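Local coordinates for protein putative drug/sodium antiporter (Escherichia coli, PDB 4Z3N) that probably exports the genotoxin colibactin or its precursor across the bacterial membrane, as a MATE-family transporter presumed to work by antiport, at residues A[384-389]-A[410-415]; A[334-339]-A[389-394]; A[307-312]-A[338-343]; A[260-265]-A[404-409]. All coordinates share one frame; numbering follows the deposited sequence.

Contact 1 of 4, residues A[384-389]-A[410-415]. With OLC ((2R)-2,3-dihydroxypropyl (9Z)-octadec-9-enoate), chain B.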
loop_
_atom_site.group_PDB
_atom_site.type_symbol
_atom_site.label_atom_id
_atom_site.label_comp_id
_atom_site.label_asym_id
_atom_site.label_seq_id
_atom_site.Cartn_x
_atom_site.Cartn_y
_atom_site.Cartn_z
ATOM N N PRO A 384 16.348 -1.339 1.334
ATOM C CA PRO A 384 16.412 -2.229 0.163
ATOM C C PRO A 384 16.266 -3.697 0.584
ATOM O O PRO A 384 15.758 -4.544 -0.167
ATOM C CB PRO A 384 17.796 -1.946 -0.427
ATOM C CG PRO A 384 18.584 -1.275 0.692
ATOM C CD PRO A 384 17.571 -0.533 1.494
ATOM N N PHE A 385 16.669 -3.982 1.817
ATOM C CA PHE A 385 16.483 -5.317 2.366
ATOM C C PHE A 385 15.005 -5.642 2.630
ATOM O O PHE A 385 14.620 -6.807 2.594
ATOM C CB PHE A 385 17.309 -5.468 3.642
ATOM C CG PHE A 385 18.772 -5.688 3.377
ATOM C CD1 PHE A 385 19.641 -4.615 3.321
ATOM C CD2 PHE A 385 19.268 -6.976 3.135
ATOM C CE1 PHE A 385 20.981 -4.809 3.048
ATOM C CE2 PHE A 385 20.607 -7.179 2.877
ATOM C CZ PHE A 385 21.469 -6.092 2.833
ATOM N N VAL A 386 14.183 -4.615 2.870
ATOM C CA VAL A 386 12.737 -4.776 3.001
ATOM C C VAL A 386 12.142 -5.446 1.747
ATOM O O VAL A 386 11.165 -6.201 1.833
ATOM C CB VAL A 386 12.039 -3.393 3.266
ATOM C CG1 VAL A 386 10.506 -3.526 3.352
ATOM C CG2 VAL A 386 12.581 -2.756 4.528
ATOM N N ALA A 387 12.742 -5.189 0.587
ATOM C CA ALA A 387 12.256 -5.767 -0.668
ATOM C C ALA A 387 12.235 -7.285 -0.625
ATOM O O ALA A 387 11.367 -7.924 -1.215
ATOM C CB ALA A 387 13.096 -5.302 -1.825
ATOM N N ILE A 388 13.186 -7.870 0.083
ATOM C CA ILE A 388 13.324 -9.320 0.054
ATOM C C ILE A 388 12.113 -10.009 0.684
ATOM O O ILE A 388 11.502 -10.891 0.068
ATOM C CB ILE A 388 14.640 -9.759 0.741
ATOM C CG1 ILE A 388 15.836 -9.225 -0.067
ATOM C CG2 ILE A 388 14.718 -11.276 0.820
ATOM C CD1 ILE A 388 17.046 -8.920 0.744
ATOM N N SER A 389 11.732 -9.585 1.888
ATOM C CA SER A 389 10.563 -10.164 2.544
ATOM C C SER A 389 9.231 -9.613 2.005
ATOM O O SER A 389 8.243 -10.347 1.907
ATOM C CB SER A 389 10.644 -9.951 4.047
ATOM O OG SER A 389 10.376 -8.604 4.350
ATOM N N LEU A 410 4.814 -10.367 10.011
ATOM C CA LEU A 410 4.910 -10.427 11.463
ATOM C C LEU A 410 6.352 -10.496 11.891
ATOM O O LEU A 410 6.759 -9.906 12.890
ATOM C CB LEU A 410 4.159 -11.637 12.002
ATOM C CG LEU A 410 2.644 -11.508 12.011
ATOM C CD1 LEU A 410 2.026 -12.819 12.461
ATOM C CD2 LEU A 410 2.247 -10.362 12.920
ATOM N N MET A 411 7.117 -11.253 11.121
ATOM C CA MET A 411 8.533 -11.428 11.363
ATOM C C MET A 411 9.261 -10.114 11.159
ATOM O O MET A 411 10.264 -9.857 11.810
ATOM C CB MET A 411 9.098 -12.507 10.440
ATOM C CG MET A 411 10.497 -12.988 10.817
ATOM S SD MET A 411 10.496 -14.027 12.294
ATOM C CE MET A 411 8.730 -14.290 12.465
ATOM N N ARG A 412 8.771 -9.286 10.238
ATOM C CA ARG A 412 9.421 -7.996 9.976
ATOM C C ARG A 412 9.045 -6.897 10.977
ATOM O O ARG A 412 9.913 -6.184 11.452
ATOM C CB ARG A 412 9.135 -7.512 8.544
ATOM C CG ARG A 412 10.109 -6.430 8.088
ATOM C CD ARG A 412 9.929 -5.947 6.645
ATOM N NE ARG A 412 8.572 -5.497 6.331
ATOM C CZ ARG A 412 7.735 -6.143 5.516
ATOM N NH1 ARG A 412 8.123 -7.265 4.926
ATOM N NH2 ARG A 412 6.506 -5.666 5.291
ATOM N N HIS A 413 7.757 -6.731 11.264
ATOM C CA HIS A 413 7.315 -5.633 12.134
ATOM C C HIS A 413 7.071 -5.922 13.625
ATOM O O HIS A 413 6.918 -4.985 14.390
ATOM C CB HIS A 413 6.039 -5.017 11.555
ATOM C CG HIS A 413 6.254 -4.317 10.249
ATOM N ND1 HIS A 413 6.037 -4.923 9.033
ATOM C CD2 HIS A 413 6.710 -3.073 9.971
ATOM C CE1 HIS A 413 6.330 -4.078 8.059
ATOM N NE2 HIS A 413 6.742 -2.948 8.604
ATOM N N VAL A 414 7.032 -7.182 14.051
ATOM C CA VAL A 414 6.681 -7.473 15.451
ATOM C C VAL A 414 7.583 -8.464 16.210
ATOM O O VAL A 414 8.195 -8.094 17.199
ATOM C CB VAL A 414 5.236 -7.994 15.558
ATOM C CG1 VAL A 414 4.941 -8.399 16.994
ATOM C CG2 VAL A 414 4.274 -6.941 15.116
ATOM N N PHE A 415 7.636 -9.718 15.764
ATOM C CA PHE A 415 8.293 -10.798 16.510
ATOM C C PHE A 415 9.763 -10.597 16.943
ATOM O O PHE A 415 10.222 -11.206 17.914
ATOM C CB PHE A 415 8.208 -12.085 15.691
ATOM C CG PHE A 415 6.840 -12.713 15.693
ATOM C CD1 PHE A 415 6.054 -12.684 16.837
ATOM C CD2 PHE A 415 6.341 -13.333 14.554
ATOM C CE1 PHE A 415 4.800 -13.257 16.837
ATOM C CE2 PHE A 415 5.094 -13.907 14.558
ATOM C CZ PHE A 415 4.316 -13.869 15.692
HETATM C C18 OLC B . 6.156 -1.717 4.391
HETATM C C10 OLC B . 13.855 0.575 7.967
HETATM C C9 OLC B . 13.147 1.696 7.722
HETATM C C17 OLC B . 7.459 -1.089 4.845
HETATM C C11 OLC B . 13.194 -0.656 8.557
HETATM C C8 OLC B . 13.791 3.053 7.959
HETATM C C24 OLC B . 9.853 -1.499 14.828
HETATM C C16 OLC B . 8.025 -1.901 5.988
HETATM C C12 OLC B . 11.706 -0.448 8.811
HETATM C C7 OLC B . 12.880 4.196 7.548
HETATM C C15 OLC B . 9.391 -1.364 6.396
HETATM C C13 OLC B . 10.931 -1.694 8.381
HETATM C C6 OLC B . 11.803 4.431 8.589
HETATM C C14 OLC B . 9.519 -1.386 7.914
HETATM C C5 OLC B . 12.396 4.455 9.983
HETATM C C4 OLC B . 11.309 4.165 11.008
HETATM C C3 OLC B . 10.517 2.936 10.608
HETATM C C2 OLC B . 9.733 2.364 11.774
HETATM C C21 OLC B . 9.795 -1.359 12.340
HETATM C C1 OLC B . 9.534 0.866 11.582
HETATM C C22 OLC B . 9.473 -2.221 13.548
HETATM O O19 OLC B . 9.456 0.368 10.468
HETATM O O25 OLC B . 8.835 -1.684 15.790
HETATM O O23 OLC B . 8.088 -2.506 13.575
HETATM O O20 OLC B . 9.592 0.001 12.684
#
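Ser389 and Arg412 have the closest CA atoms of segments 384-389 and 410-415, 7.8 Å apart, on helices consecutive in the chain. That gap is too wide for a serine alone, and the long arginine spans it. The chain of Arg412 reaches out extended and then bends at its third torsion (chi3 54°), which turns the guanidinium so that NH1 meets Ser389. The bond from Arg412 NH1 to Ser389 OG is 2.7 Å long and moderately bent, 143° at the hydrogen; the hydroxyl oxygen lies close to the guanidinium plane, 11° out of it, where an N-H can point at it. Val386 approaches from another direction. Its CG1 methyl lies over one face of the guanidinium, offset toward the rim and 4.1 Å from Arg412 NE. The acyl tail of a bound monoolein comes in obliquely, with its C16 3.7 Å from Arg412 NE, and the same tail also touches Val386. Near the end of the helix the lipid's glycerol hydroxyl O23 donates to His413 O at 2.9 Å. Thr443 of helix 432-453 packs beside both Val386 and Arg412. A small polar serine thus offers an acceptor to a buried cationic group, while Val386 covers one face and the lipid tail lies close by at a slant; such apolar surroundings would probably make the bond to the serine hydroxyl count for more than it would in water.

Contact 2 of 4, residues A[334-339]-A[389-394]. With OLC ((2R)-2,3-dihydroxypropyl (9Z)-octadec-9-enoate), chain F.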
loop_
_atom_site.group_PDB
_atom_site.type_symbol
_atom_site.label_atom_id
_atom_site.label_comp_id
_atom_site.label_asym_id
_atom_site.label_seq_id
_atom_site.Cartn_x
_atom_site.Cartn_y
_atom_site.Cartn_z
ATOM N N TRP A 334 13.002 -13.593 -7.757
ATOM C CA TRP A 334 14.384 -13.097 -7.675
ATOM C C TRP A 334 14.735 -12.041 -8.736
ATOM O O TRP A 334 15.634 -11.230 -8.498
ATOM C CB TRP A 334 15.385 -14.252 -7.751
ATOM C CG TRP A 334 15.343 -15.155 -6.563
ATOM C CD1 TRP A 334 14.824 -16.408 -6.519
ATOM C CD2 TRP A 334 15.817 -14.871 -5.235
ATOM N NE1 TRP A 334 14.941 -16.930 -5.252
ATOM C CE2 TRP A 334 15.553 -16.014 -4.445
ATOM C CE3 TRP A 334 16.444 -13.770 -4.641
ATOM C CZ2 TRP A 334 15.887 -16.089 -3.088
ATOM C CZ3 TRP A 334 16.778 -13.845 -3.284
ATOM C CH2 TRP A 334 16.495 -15.000 -2.527
ATOM N N ALA A 335 14.048 -12.034 -9.884
ATOM C CA ALA A 335 14.188 -10.928 -10.850
ATOM C C ALA A 335 13.686 -9.608 -10.229
ATOM O O ALA A 335 14.359 -8.554 -10.281
ATOM C CB ALA A 335 13.427 -11.231 -12.129
ATOM N N ALA A 336 12.489 -9.693 -9.648
ATOM C CA ALA A 336 11.886 -8.608 -8.879
ATOM C C ALA A 336 12.783 -8.132 -7.723
ATOM O O ALA A 336 12.943 -6.924 -7.526
ATOM C CB ALA A 336 10.534 -9.044 -8.340
ATOM N N VAL A 337 13.346 -9.060 -6.948
ATOM C CA VAL A 337 14.200 -8.650 -5.831
ATOM C C VAL A 337 15.420 -7.892 -6.384
ATOM O O VAL A 337 15.830 -6.874 -5.821
ATOM C CB VAL A 337 14.676 -9.855 -4.946
ATOM C CG1 VAL A 337 15.795 -9.417 -4.028
ATOM C CG2 VAL A 337 13.531 -10.433 -4.130
ATOM N N ALA A 338 15.979 -8.381 -7.499
ATOM C CA ALA A 338 17.116 -7.726 -8.131
ATOM C C ALA A 338 16.763 -6.297 -8.559
ATOM O O ALA A 338 17.513 -5.362 -8.287
ATOM C CB ALA A 338 17.607 -8.525 -9.309
ATOM N N LEU A 339 15.615 -6.113 -9.202
ATOM C CA LEU A 339 15.200 -4.757 -9.584
ATOM C C LEU A 339 14.960 -3.857 -8.376
ATOM O O LEU A 339 15.527 -2.756 -8.291
ATOM C CB LEU A 339 13.934 -4.787 -10.441
ATOM C CG LEU A 339 14.108 -5.436 -11.805
ATOM C CD1 LEU A 339 12.729 -5.635 -12.466
ATOM C CD2 LEU A 339 15.086 -4.621 -12.678
ATOM N N SER A 389 11.732 -9.585 1.888
ATOM C CA SER A 389 10.563 -10.164 2.544
ATOM C C SER A 389 9.231 -9.613 2.005
ATOM O O SER A 389 8.243 -10.347 1.907
ATOM C CB SER A 389 10.644 -9.951 4.047
ATOM O OG SER A 389 10.376 -8.604 4.350
ATOM N N LEU A 390 9.197 -8.336 1.631
ATOM C CA LEU A 390 7.953 -7.781 1.107
ATOM C C LEU A 390 7.516 -8.391 -0.258
ATOM O O LEU A 390 6.328 -8.650 -0.467
ATOM C CB LEU A 390 8.060 -6.267 1.014
ATOM C CG LEU A 390 6.739 -5.607 0.625
ATOM C CD1 LEU A 390 6.488 -4.457 1.526
ATOM C CD2 LEU A 390 6.723 -5.139 -0.833
ATOM N N LEU A 391 8.462 -8.632 -1.167
ATOM C CA LEU A 391 8.176 -9.353 -2.410
ATOM C C LEU A 391 7.859 -10.835 -2.142
ATOM O O LEU A 391 7.003 -11.429 -2.814
ATOM C CB LEU A 391 9.346 -9.223 -3.397
ATOM C CG LEU A 391 9.580 -7.812 -3.978
ATOM C CD1 LEU A 391 10.870 -7.717 -4.821
ATOM C CD2 LEU A 391 8.350 -7.312 -4.764
ATOM N N ALA A 392 8.530 -11.434 -1.161
ATOM C CA ALA A 392 8.159 -12.784 -0.738
ATOM C C ALA A 392 6.678 -12.847 -0.335
ATOM O O ALA A 392 6.002 -13.838 -0.628
ATOM C CB ALA A 392 9.050 -13.262 0.409
ATOM N N SER A 393 6.174 -11.795 0.321
ATOM C CA SER A 393 4.750 -11.725 0.698
ATOM C C SER A 393 3.805 -11.666 -0.503
ATOM O O SER A 393 2.739 -12.271 -0.507
ATOM C CB SER A 393 4.480 -10.514 1.586
ATOM O OG SER A 393 4.884 -10.789 2.908
ATOM N N GLU A 394 4.204 -10.898 -1.507
ATOM C CA GLU A 394 3.453 -10.780 -2.735
ATOM C C GLU A 394 3.340 -12.158 -3.422
ATOM O O GLU A 394 2.272 -12.507 -3.932
ATOM C CB GLU A 394 4.125 -9.757 -3.659
ATOM C CG GLU A 394 3.190 -9.079 -4.657
ATOM C CD GLU A 394 2.207 -8.135 -3.974
ATOM O OE1 GLU A 394 2.215 -8.101 -2.722
ATOM O OE2 GLU A 394 1.437 -7.425 -4.675
HETATM C C18 OLC F . 21.182 -10.323 5.938
HETATM C C10 OLC F . 21.047 -14.655 -2.516
HETATM C C9 OLC F . 20.901 -15.004 -3.813
HETATM C C17 OLC F . 20.257 -11.223 5.134
HETATM C C11 OLC F . 20.254 -13.502 -1.923
HETATM C C8 OLC F . 19.775 -15.949 -4.205
HETATM C C16 OLC F . 20.609 -11.167 3.658
HETATM C C12 OLC F . 20.015 -13.743 -0.446
HETATM C C7 OLC F . 19.968 -16.515 -5.601
HETATM C C15 OLC F . 19.609 -11.920 2.791
HETATM C C13 OLC F . 20.038 -12.445 0.353
HETATM C C6 OLC F . 19.392 -17.908 -5.652
HETATM C C14 OLC F . 20.345 -12.794 1.799
#
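Leu391 brings one branch, CD1, up against the backbone of helix 326-358, into the shallow place between Ala336 and Val337. This methyl lies 3.8 Å from Ala336 CB and 3.9 Å from Val337 CG2. Because alanine adds only a methyl, the leucine also gets down to the main chain, and Leu391 CD1 is 3.5 Å from Ala336 O. The side chain leaves its own helix with CG opposite the carbonyl carbon (chi1 -68°) and then runs on extended, the shape that carries CD1 farthest. Val337 meets it differently: the two branched side chains cross obliquely, and CG2 is the valine branch that makes the touch. All of this is van der Waals contact, well suited to a buried place between membrane helices. Trp334 takes no part in the contact; a monoolein tail lies over one face of its indole, with C8 3.7 Å above the ring plane of Trp334 and toward the rim. At Trp334, helix 326-358 thus also meets lipid. Ala336 packs in addition on Leu32 of helix 28-56, while Leu391 reaches Ala310 of helix 286-322, so four helices converge around this leucine and alanine.

Contact 3 of 4, residues A[307-312]-A[338-343]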
loop_
_atom_site.group_PDB
_atom_site.type_symbol
_atom_site.label_atom_id
_atom_site.label_comp_id
_atom_site.label_asym_id
_atom_site.label_seq_id
_atom_site.Cartn_x
_atom_site.Cartn_y
_atom_site.Cartn_z
ATOM N N LEU A 307 6.930 -1.133 -4.322
ATOM C CA LEU A 307 5.500 -1.429 -4.331
ATOM C C LEU A 307 5.008 -1.591 -5.770
ATOM O O LEU A 307 4.137 -2.413 -6.050
ATOM C CB LEU A 307 4.705 -0.335 -3.611
ATOM C CG LEU A 307 4.952 -0.137 -2.109
ATOM C CD1 LEU A 307 4.047 0.934 -1.567
ATOM C CD2 LEU A 307 4.744 -1.412 -1.351
ATOM N N ALA A 308 5.585 -0.805 -6.676
ATOM C CA ALA A 308 5.308 -0.912 -8.108
ATOM C C ALA A 308 5.723 -2.272 -8.695
ATOM O O ALA A 308 4.943 -2.921 -9.400
ATOM C CB ALA A 308 6.004 0.205 -8.851
ATOM N N ILE A 309 6.959 -2.681 -8.425
ATOM C CA ILE A 309 7.459 -3.996 -8.827
ATOM C C ILE A 309 6.634 -5.162 -8.201
ATOM O O ILE A 309 6.335 -6.153 -8.876
ATOM C CB ILE A 309 8.963 -4.125 -8.459
ATOM C CG1 ILE A 309 9.750 -2.999 -9.131
ATOM C CG2 ILE A 309 9.517 -5.492 -8.859
ATOM C CD1 ILE A 309 11.220 -2.945 -8.751
ATOM N N ALA A 310 6.250 -5.011 -6.934
ATOM C CA ALA A 310 5.398 -5.969 -6.243
ATOM C C ALA A 310 4.110 -6.230 -7.003
ATOM O O ALA A 310 3.661 -7.391 -7.097
ATOM C CB ALA A 310 5.066 -5.483 -4.823
ATOM N N THR A 311 3.496 -5.161 -7.515
ATOM C CA THR A 311 2.202 -5.304 -8.168
ATOM C C THR A 311 2.403 -6.106 -9.446
ATOM O O THR A 311 1.551 -6.924 -9.803
ATOM C CB THR A 311 1.479 -3.923 -8.521
ATOM O OG1 THR A 311 2.228 -3.191 -9.498
ATOM C CG2 THR A 311 1.227 -3.071 -7.297
ATOM N N ALA A 312 3.545 -5.879 -10.105
ATOM C CA ALA A 312 3.873 -6.531 -11.378
ATOM C C ALA A 312 4.135 -8.010 -11.160
ATOM O O ALA A 312 3.844 -8.839 -12.020
ATOM C CB ALA A 312 5.084 -5.873 -12.031
ATOM N N ALA A 338 15.979 -8.381 -7.499
ATOM C CA ALA A 338 17.116 -7.726 -8.131
ATOM C C ALA A 338 16.763 -6.297 -8.559
ATOM O O ALA A 338 17.513 -5.362 -8.287
ATOM C CB ALA A 338 17.607 -8.525 -9.309
ATOM N N LEU A 339 15.615 -6.113 -9.202
ATOM C CA LEU A 339 15.200 -4.757 -9.584
ATOM C C LEU A 339 14.960 -3.857 -8.376
ATOM O O LEU A 339 15.527 -2.756 -8.291
ATOM C CB LEU A 339 13.934 -4.787 -10.441
ATOM C CG LEU A 339 14.108 -5.436 -11.805
ATOM C CD1 LEU A 339 12.729 -5.635 -12.466
ATOM C CD2 LEU A 339 15.086 -4.621 -12.678
ATOM N N ALA A 340 14.117 -4.335 -7.459
ATOM C CA ALA A 340 13.677 -3.565 -6.298
ATOM C C ALA A 340 14.821 -3.217 -5.382
ATOM O O ALA A 340 14.942 -2.095 -4.912
ATOM C CB ALA A 340 12.613 -4.328 -5.523
ATOM N N PHE A 341 15.657 -4.192 -5.106
ATOM C CA PHE A 341 16.796 -3.951 -4.237
ATOM C C PHE A 341 17.676 -2.850 -4.856
ATOM O O PHE A 341 18.087 -1.915 -4.183
ATOM C CB PHE A 341 17.584 -5.255 -4.031
ATOM C CG PHE A 341 18.580 -5.194 -2.928
ATOM C CD1 PHE A 341 19.807 -4.594 -3.116
ATOM C CD2 PHE A 341 18.291 -5.745 -1.696
ATOM C CE1 PHE A 341 20.723 -4.545 -2.084
ATOM C CE2 PHE A 341 19.201 -5.685 -0.655
ATOM C CZ PHE A 341 20.414 -5.091 -0.853
ATOM N N SER A 342 17.927 -2.953 -6.155
ATOM C CA SER A 342 18.880 -2.087 -6.819
ATOM C C SER A 342 18.430 -0.642 -6.822
ATOM O O SER A 342 19.191 0.250 -6.458
ATOM C CB SER A 342 19.122 -2.559 -8.252
ATOM O OG SER A 342 20.002 -3.660 -8.257
ATOM N N ILE A 343 17.201 -0.417 -7.263
ATOM C CA ILE A 343 16.600 0.906 -7.199
ATOM C C ILE A 343 16.530 1.480 -5.770
ATOM O O ILE A 343 16.940 2.622 -5.549
ATOM C CB ILE A 343 15.192 0.878 -7.793
ATOM C CG1 ILE A 343 15.230 0.128 -9.129
ATOM C CG2 ILE A 343 14.611 2.304 -7.874
ATOM C CD1 ILE A 343 13.949 0.190 -9.942
#
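Ile309 is the bump of this contact, and a hollow on segment 338-343 receives it. The two segments run antiparallel, at 175°, with their axes 9.7 Å apart, and Ile309 stands opposite Ala340. The isoleucine chain is fully extended beyond CB (chi2 175°), which drives its CD1 methyl down to the floor of the hollow. That floor is the small Ala340: Ile309 CD1 comes within 3.5 Å of Ala340 N and 3.8 Å of Ala340 CB. One wall is made by Leu339, whose CB lies 3.7 Å from Ile309 CD1, and another by Ile343, whose CD1 touches more loosely at 4.3 Å. One turn back, Ala336 meets the CG2 branch of Ile309 and completes a four-residue socket, a knobs-into-holes arrangement for this residue. Alanine suits the floor because its side chain ends at CB and leaves the backbone within reach of the methyl. The two hydroxyls bond within their own helices: Thr311 OG1 donates to Ala308 O at 2.7 Å, and Ser342 OG to Ala338 O at 3.0 Å. Helices 286-322 and 326-358 are joined by only a short turn, and the arrangement is that of an antiparallel helical hairpin in an all-helical membrane transporter.

Contact 4 of 4, residues A[260-265]-A[404-409]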
loop_
_atom_site.group_PDB
_atom_site.type_symbol
_atom_site.label_atom_id
_atom_site.label_comp_id
_atom_site.label_asym_id
_atom_site.label_seq_id
_atom_site.Cartn_x
_atom_site.Cartn_y
_atom_site.Cartn_z
ATOM N N GLY A 260 -7.446 -11.589 0.238
ATOM C CA GLY A 260 -7.851 -10.205 0.371
ATOM C C GLY A 260 -7.826 -9.701 1.794
ATOM O O GLY A 260 -7.413 -8.565 2.074
ATOM N N MET A 261 -8.279 -10.535 2.714
ATOM C CA MET A 261 -8.298 -10.116 4.098
ATOM C C MET A 261 -6.936 -10.257 4.754
ATOM O O MET A 261 -6.640 -9.563 5.723
ATOM C CB MET A 261 -9.352 -10.886 4.866
ATOM C CG MET A 261 -10.657 -10.132 4.901
ATOM S SD MET A 261 -11.901 -11.094 5.757
ATOM C CE MET A 261 -13.340 -10.068 5.461
ATOM N N ALA A 262 -6.109 -11.149 4.222
ATOM C CA ALA A 262 -4.739 -11.261 4.688
ATOM C C ALA A 262 -4.020 -9.944 4.383
ATOM O O ALA A 262 -3.193 -9.478 5.150
ATOM C CB ALA A 262 -4.036 -12.455 4.037
ATOM N N GLN A 263 -4.385 -9.332 3.263
ATOM C CA GLN A 263 -3.763 -8.092 2.816
ATOM C C GLN A 263 -4.105 -6.962 3.768
ATOM O O GLN A 263 -3.283 -6.089 4.034
ATOM C CB GLN A 263 -4.218 -7.741 1.397
ATOM C CG GLN A 263 -3.536 -6.507 0.800
ATOM C CD GLN A 263 -2.080 -6.741 0.445
ATOM O OE1 GLN A 263 -1.537 -7.815 0.682
ATOM N NE2 GLN A 263 -1.444 -5.730 -0.133
ATOM N N MET A 264 -5.333 -6.990 4.274
ATOM C CA MET A 264 -5.793 -6.013 5.244
ATOM C C MET A 264 -5.128 -6.243 6.592
ATOM O O MET A 264 -4.780 -5.309 7.298
ATOM C CB MET A 264 -7.303 -6.086 5.382
ATOM C CG MET A 264 -8.016 -5.858 4.094
ATOM S SD MET A 264 -9.759 -6.150 4.364
ATOM C CE MET A 264 -10.363 -6.364 2.678
ATOM N N LEU A 265 -4.956 -7.507 6.941
ATOM C CA LEU A 265 -4.335 -7.858 8.192
ATOM C C LEU A 265 -2.886 -7.371 8.224
ATOM O O LEU A 265 -2.365 -6.974 9.270
ATOM C CB LEU A 265 -4.412 -9.363 8.383
ATOM C CG LEU A 265 -4.133 -9.858 9.792
ATOM C CD1 LEU A 265 -5.122 -9.208 10.768
ATOM C CD2 LEU A 265 -4.208 -11.385 9.811
ATOM N N TYR A 404 1.846 -17.404 4.796
ATOM C CA TYR A 404 3.266 -17.078 4.764
ATOM C C TYR A 404 3.502 -15.613 4.427
ATOM O O TYR A 404 4.539 -15.048 4.742
ATOM C CB TYR A 404 3.982 -18.022 3.803
ATOM C CG TYR A 404 3.829 -19.433 4.284
ATOM C CD1 TYR A 404 2.759 -20.227 3.847
ATOM C CD2 TYR A 404 4.704 -19.960 5.230
ATOM C CE1 TYR A 404 2.590 -21.525 4.314
ATOM C CE2 TYR A 404 4.542 -21.253 5.710
ATOM C CZ TYR A 404 3.485 -22.031 5.244
ATOM O OH TYR A 404 3.321 -23.310 5.716
ATOM N N SER A 405 2.509 -14.998 3.817
ATOM C CA SER A 405 2.495 -13.565 3.651
ATOM C C SER A 405 2.473 -12.908 5.010
ATOM O O SER A 405 3.271 -12.018 5.283
ATOM C CB SER A 405 1.278 -13.120 2.834
ATOM O OG SER A 405 1.373 -13.584 1.514
ATOM N N VAL A 406 1.551 -13.352 5.858
ATOM C CA VAL A 406 1.404 -12.773 7.189
ATOM C C VAL A 406 2.584 -13.133 8.089
ATOM O O VAL A 406 3.077 -12.296 8.833
ATOM C CB VAL A 406 0.087 -13.218 7.839
ATOM C CG1 VAL A 406 -0.023 -12.696 9.280
ATOM C CG2 VAL A 406 -1.086 -12.750 6.988
ATOM N N LEU A 407 3.057 -14.368 7.982
ATOM C CA LEU A 407 4.253 -14.800 8.696
ATOM C C LEU A 407 5.456 -13.878 8.463
ATOM O O LEU A 407 6.193 -13.567 9.394
ATOM C CB LEU A 407 4.621 -16.227 8.297
ATOM C CG LEU A 407 5.947 -16.694 8.899
ATOM C CD1 LEU A 407 5.937 -16.613 10.450
ATOM C CD2 LEU A 407 6.334 -18.103 8.387
ATOM N N LEU A 408 5.653 -13.438 7.224
ATOM C CA LEU A 408 6.804 -12.609 6.894
ATOM C C LEU A 408 6.598 -11.174 7.365
ATOM O O LEU A 408 7.535 -10.497 7.778
ATOM C CB LEU A 408 7.082 -12.657 5.392
ATOM C CG LEU A 408 7.711 -13.974 4.916
ATOM C CD1 LEU A 408 7.606 -14.136 3.399
ATOM C CD2 LEU A 408 9.154 -14.077 5.381
ATOM N N THR A 409 5.362 -10.709 7.323
ATOM C CA THR A 409 5.066 -9.370 7.799
ATOM C C THR A 409 5.186 -9.291 9.331
ATOM O O THR A 409 5.618 -8.279 9.883
ATOM C CB THR A 409 3.679 -8.940 7.347
ATOM O OG1 THR A 409 3.615 -9.045 5.921
ATOM C CG2 THR A 409 3.412 -7.503 7.743
#
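Val406 carries this contact, reaching across to Ala262 and Leu265 of helix 250-284. Ahead of it in helix 402-413, Tyr404 turns elsewhere and its ring meets that of Tyr396, while Ser405, though it faces helix 250-284, spends its OG on Ser393 O of helix 382-399. At Val406 the backbones draw together, with its CA 6.8 Å from that of Ala262, a closeness that a side chain as small as alanine permits. Its two methyls divide the work. CG1 sits opposite the backbone N (chi1 176°) and meets Leu265 CD2 at 4.4 Å; CG2, beside that nitrogen, rests 4.2 Å from Ala262 CB. Beta-branched valine thus spreads over two residues three apart, on successive turns of the facing helix. The contact joins two predicted transmembrane helices of the all-helical MATE fold. Both touches are fairly loose; Leu265 lies at the exposed margin of the contact, whereas Ala262 is buried. Leu407 and Leu408 then touch Leu449 of helix 432-453, and Leu408 also Ala392. Thr409, one turn beyond Ser405, comes back to the first side, where it packs on Met266 and Ile269 farther along helix 250-284.

Contacts 1 and 2 are wholly buried, whereas contacts 3 and 4 are partly so, and contact 4 runs out to an exposed leucine. Helix 382-399 serves contacts 1 and 2, helix 326-358 contacts 2 and 3, and helix 402-413 contacts 1 and 4. The four thus form a chain of packed helices from 286-322 to 250-284, with contact 3 at one end and contact 4 at the other, about 19 Å apart between centres. Contact 1 alone has a hydrogen bond between its segments; the others are hydrocarbon against hydrocarbon or backbone. Ser389 belongs to both contacts 1 and 2 but works in the first, and bound lipid borders both.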